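Local coordinates for protein putative NAD(P)H-dependent FMN-containing oxidoreductase YwqN (Bacillus subtilis, PDB 1RLI) that is a putative NAD(P)H-dependent oxidoreductase that probably carries FMN as its cofactor, at residues E33-L37 with I65-I69. Numbering follows the deposited sequence.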
ATOM      1  N   GLU D  33      -7.493  27.438 -12.848  1.00 27.96           N
ATOM      2  CA  GLU D  33      -8.508  27.760 -11.850  1.00 30.03           C
ATOM      3  C   GLU D  33      -7.883  27.424 -10.496  1.00 29.66           C
ATOM      4  O   GLU D  33      -7.590  26.261 -10.219  1.00 28.91           O
ATOM      5  CB  GLU D  33      -9.745  26.886 -12.088  1.00 32.53           C
ATOM      6  CG  GLU D  33     -10.995  27.368 -11.409  1.00 41.41           C
ATOM      7  CD  GLU D  33     -11.429  28.730 -11.908  1.00 40.95           C
ATOM      8  OE1 GLU D  33     -11.784  28.854 -13.100  1.00 45.00           O
ATOM      9  OE2 GLU D  33     -11.401  29.676 -11.103  1.00 46.31           O
ATOM     10  N   HIS D  34      -7.661  28.440  -9.668  1.00 28.01           N
ATOM     11  CA  HIS D  34      -7.061  28.239  -8.353  1.00 27.51           C
ATOM     12  C   HIS D  34      -8.117  28.165  -7.258  1.00 27.59           C
ATOM     13  O   HIS D  34      -8.727  29.167  -6.890  1.00 28.09           O
ATOM     14  CB  HIS D  34      -6.072  29.365  -8.052  1.00 29.32           C
ATOM     15  CG  HIS D  34      -4.763  29.224  -8.765  1.00 30.10           C
ATOM     16  ND1 HIS D  34      -3.614  28.805  -8.131  1.00 32.19           N
ATOM     17  CD2 HIS D  34      -4.429  29.423 -10.063  1.00 30.80           C
ATOM     18  CE1 HIS D  34      -2.625  28.753  -9.008  1.00 29.88           C
ATOM     19  NE2 HIS D  34      -3.093  29.123 -10.186  1.00 31.75           N
ATOM     20  N   ILE D  35      -8.332  26.963  -6.745  1.00 23.43           N
ATOM     21  CA  ILE D  35      -9.317  26.748  -5.699  1.00 24.43           C
ATOM     22  C   ILE D  35      -8.614  26.563  -4.364  1.00 25.33           C
ATOM     23  O   ILE D  35      -7.634  25.809  -4.247  1.00 25.27           O
ATOM     24  CB  ILE D  35     -10.176  25.495  -6.018  1.00 25.09           C
ATOM     25  CG1 ILE D  35     -11.041  25.772  -7.252  1.00 27.05           C
ATOM     26  CG2 ILE D  35     -11.035  25.114  -4.816  1.00 26.13           C
ATOM     27  CD1 ILE D  35     -11.562  24.529  -7.927  1.00 30.02           C
ATOM     28  N   TYR D  36      -9.089  27.275  -3.354  1.00 23.68           N
ATOM     29  CA  TYR D  36      -8.511  27.150  -2.037  1.00 24.84           C
ATOM     30  C   TYR D  36      -9.641  26.713  -1.133  1.00 24.33           C
ATOM     31  O   TYR D  36     -10.710  27.333  -1.121  1.00 27.15           O
ATOM     32  CB  TYR D  36      -7.935  28.488  -1.587  1.00 28.88           C
ATOM     33  CG  TYR D  36      -6.948  29.053  -2.573  1.00 33.82           C
ATOM     34  CD1 TYR D  36      -7.384  29.768  -3.693  1.00 36.93           C
ATOM     35  CD2 TYR D  36      -5.578  28.873  -2.399  1.00 35.86           C
ATOM     36  CE1 TYR D  36      -6.478  30.293  -4.601  1.00 37.17           C
ATOM     37  CE2 TYR D  36      -4.662  29.396  -3.309  1.00 36.95           C
ATOM     38  CZ  TYR D  36      -5.122  30.104  -4.398  1.00 35.79           C
ATOM     39  OH  TYR D  36      -4.223  30.652  -5.282  1.00 40.23           O
ATOM     40  N   LEU D  37      -9.432  25.626  -0.400  1.00 20.26           N
ATOM     41  CA  LEU D  37     -10.473  25.136   0.487  1.00 20.33           C
ATOM     42  C   LEU D  37     -10.379  25.949   1.772  1.00 21.68           C
ATOM     43  O   LEU D  37      -9.385  25.902   2.476  1.00 22.70           O
ATOM     44  CB  LEU D  37     -10.273  23.641   0.757  1.00 19.11           C
ATOM     45  CG  LEU D  37     -10.367  22.805  -0.530  1.00 19.19           C
ATOM     46  CD1 LEU D  37     -10.120  21.334  -0.217  1.00 17.52           C
ATOM     47  CD2 LEU D  37     -11.739  22.970  -1.163  1.00 21.53           C
ATOM     48  N   ILE D  65     -17.439  25.730  -5.970  1.00 19.79           N
ATOM     49  CA  ILE D  65     -16.209  25.002  -6.264  1.00 19.36           C
ATOM     50  C   ILE D  65     -16.483  23.870  -7.247  1.00 19.66           C
ATOM     51  O   ILE D  65     -15.760  23.698  -8.235  1.00 18.21           O
ATOM     52  CB  ILE D  65     -15.574  24.472  -4.968  1.00 20.39           C
ATOM     53  CG1 ILE D  65     -15.072  25.671  -4.158  1.00 21.16           C
ATOM     54  CG2 ILE D  65     -14.414  23.484  -5.285  1.00 19.47           C
ATOM     55  CD1 ILE D  65     -14.512  25.341  -2.777  1.00 22.52           C
ATOM     56  N   ILE D  66     -17.551  23.120  -6.999  1.00 17.82           N
ATOM     57  CA  ILE D  66     -17.905  22.017  -7.877  1.00 19.43           C
ATOM     58  C   ILE D  66     -18.164  22.560  -9.277  1.00 21.54           C
ATOM     59  O   ILE D  66     -17.753  21.961 -10.277  1.00 20.84           O
ATOM     60  CB  ILE D  66     -19.166  21.290  -7.377  1.00 17.44           C
ATOM     61  CG1 ILE D  66     -18.876  20.557  -6.055  1.00 19.54           C
ATOM     62  CG2 ILE D  66     -19.628  20.295  -8.403  1.00 18.48           C
ATOM     63  CD1 ILE D  66     -17.766  19.453  -6.148  1.00 20.69           C
ATOM     64  N   GLU D  67     -18.861  23.695  -9.347  1.00 22.88           N
ATOM     65  CA  GLU D  67     -19.157  24.307 -10.647  1.00 24.01           C
ATOM     66  C   GLU D  67     -17.872  24.589 -11.425  1.00 23.41           C
ATOM     67  O   GLU D  67     -17.776  24.313 -12.624  1.00 25.16           O
ATOM     68  CB  GLU D  67     -19.926  25.615 -10.456  1.00 27.39           C
ATOM     69  CG  GLU D  67     -21.369  25.426 -10.031  1.00 36.51           C
ATOM     70  CD  GLU D  67     -22.273  25.031 -11.189  1.00 42.86           C
ATOM     71  OE1 GLU D  67     -21.746  24.622 -12.248  1.00 46.03           O
ATOM     72  OE2 GLU D  67     -23.514  25.122 -11.037  1.00 46.89           O
ATOM     73  N   ARG D  68     -16.878  25.137 -10.739  1.00 24.84           N
ATOM     74  CA  ARG D  68     -15.614  25.454 -11.393  1.00 26.41           C
ATOM     75  C   ARG D  68     -14.854  24.197 -11.789  1.00 26.56           C
ATOM     76  O   ARG D  68     -14.305  24.114 -12.892  1.00 26.02           O
ATOM     77  CB  ARG D  68     -14.770  26.333 -10.477  1.00 29.65           C
ATOM     78  CG  ARG D  68     -15.356  27.714 -10.328  1.00 33.97           C
ATOM     79  CD  ARG D  68     -14.715  28.456  -9.195  1.00 37.63           C
ATOM     80  NE  ARG D  68     -13.294  28.694  -9.407  1.00 41.62           N
ATOM     81  CZ  ARG D  68     -12.443  28.945  -8.420  1.00 44.93           C
ATOM     82  NH1 ARG D  68     -12.883  28.982  -7.167  1.00 47.34           N
ATOM     83  NH2 ARG D  68     -11.161  29.165  -8.681  1.00 47.22           N
ATOM     84  N   ILE D  69     -14.829  23.213 -10.895  1.00 22.87           N
ATOM     85  CA  ILE D  69     -14.156  21.950 -11.175  1.00 23.93           C
ATOM     86  C   ILE D  69     -14.729  21.259 -12.398  1.00 23.08           C
ATOM     87  O   ILE D  69     -13.996  20.662 -13.195  1.00 23.33           O
ATOM     88  CB  ILE D  69     -14.289  20.975  -9.980  1.00 26.96           C
ATOM     89  CG1 ILE D  69     -13.260  21.330  -8.922  1.00 29.00           C
ATOM     90  CG2 ILE D  69     -14.151  19.526 -10.455  1.00 31.53           C
ATOM     91  CD1 ILE D  69     -13.421  20.526  -7.631  1.00 32.19           C
TER
HETATM   92  O   HOH W   1     -11.534  29.065  -4.270  1.00 35.56           O
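Arg68 reaches from helix 62-70 to the edge of strand 33-41 and meets Glu33, His34 and Ile35 with its guanidinium group. A bend at chi3 (63°) brings the guanidinium across to the strand, at a steep angle to its run. Glu33 crosses it at about a right angle, its carboxylate plane nearly perpendicular to the guanidinium (87°). Of the two carboxylate oxygens OE2 alone bonds to the arginine, which fits these planes. OE2 of Glu33 forms a salt bridge with NH2 of Arg68; the modelled 2.5 Å is unusually short and doubtful. OE2 also takes a weak bond from NE. The same NH2 gives a straighter hydrogen bond to the backbone O of His34 at 3.0 Å. This donor sits above the carbonyl plane, while the oxygen stays near the plane of the guanidinium. NH1 is linked through a water to the backbone N of Tyr36. Polar partners thus occupy the guanidinium edge. Ile35 covers one face, its CG1 3.7 Å from CZ of Arg68, displaced from the middle of the group.

Ile35 is also the apolar centre of the contact. Its CG2 packs on CG2 of Ile65 at 3.8 Å. Its CD1 meets CG1 of Ile69, also at 3.8 Å, and the two side chains cross nearly perpendicularly. Leu37 extends this patch, with CD2 4.0 Å from CD1 of Ile65. Phe93 of helix 88-95 touches both Ile65 and Ile69, continuing the buried layer.

Segments 33-36 and 65-69 run roughly antiparallel (151°). Backbone hydrogen bonds join Glu33, Ile35 and Leu37 to strand 6-10. The contact is thus helix-on-sheet packing, with isoleucines between strand and helix and an arginine-glutamate pair beside them. It belongs to the flavodoxin-like alpha/beta fold of the NADPH-dependent FMN reductases, in which helices cover a largely parallel sheet.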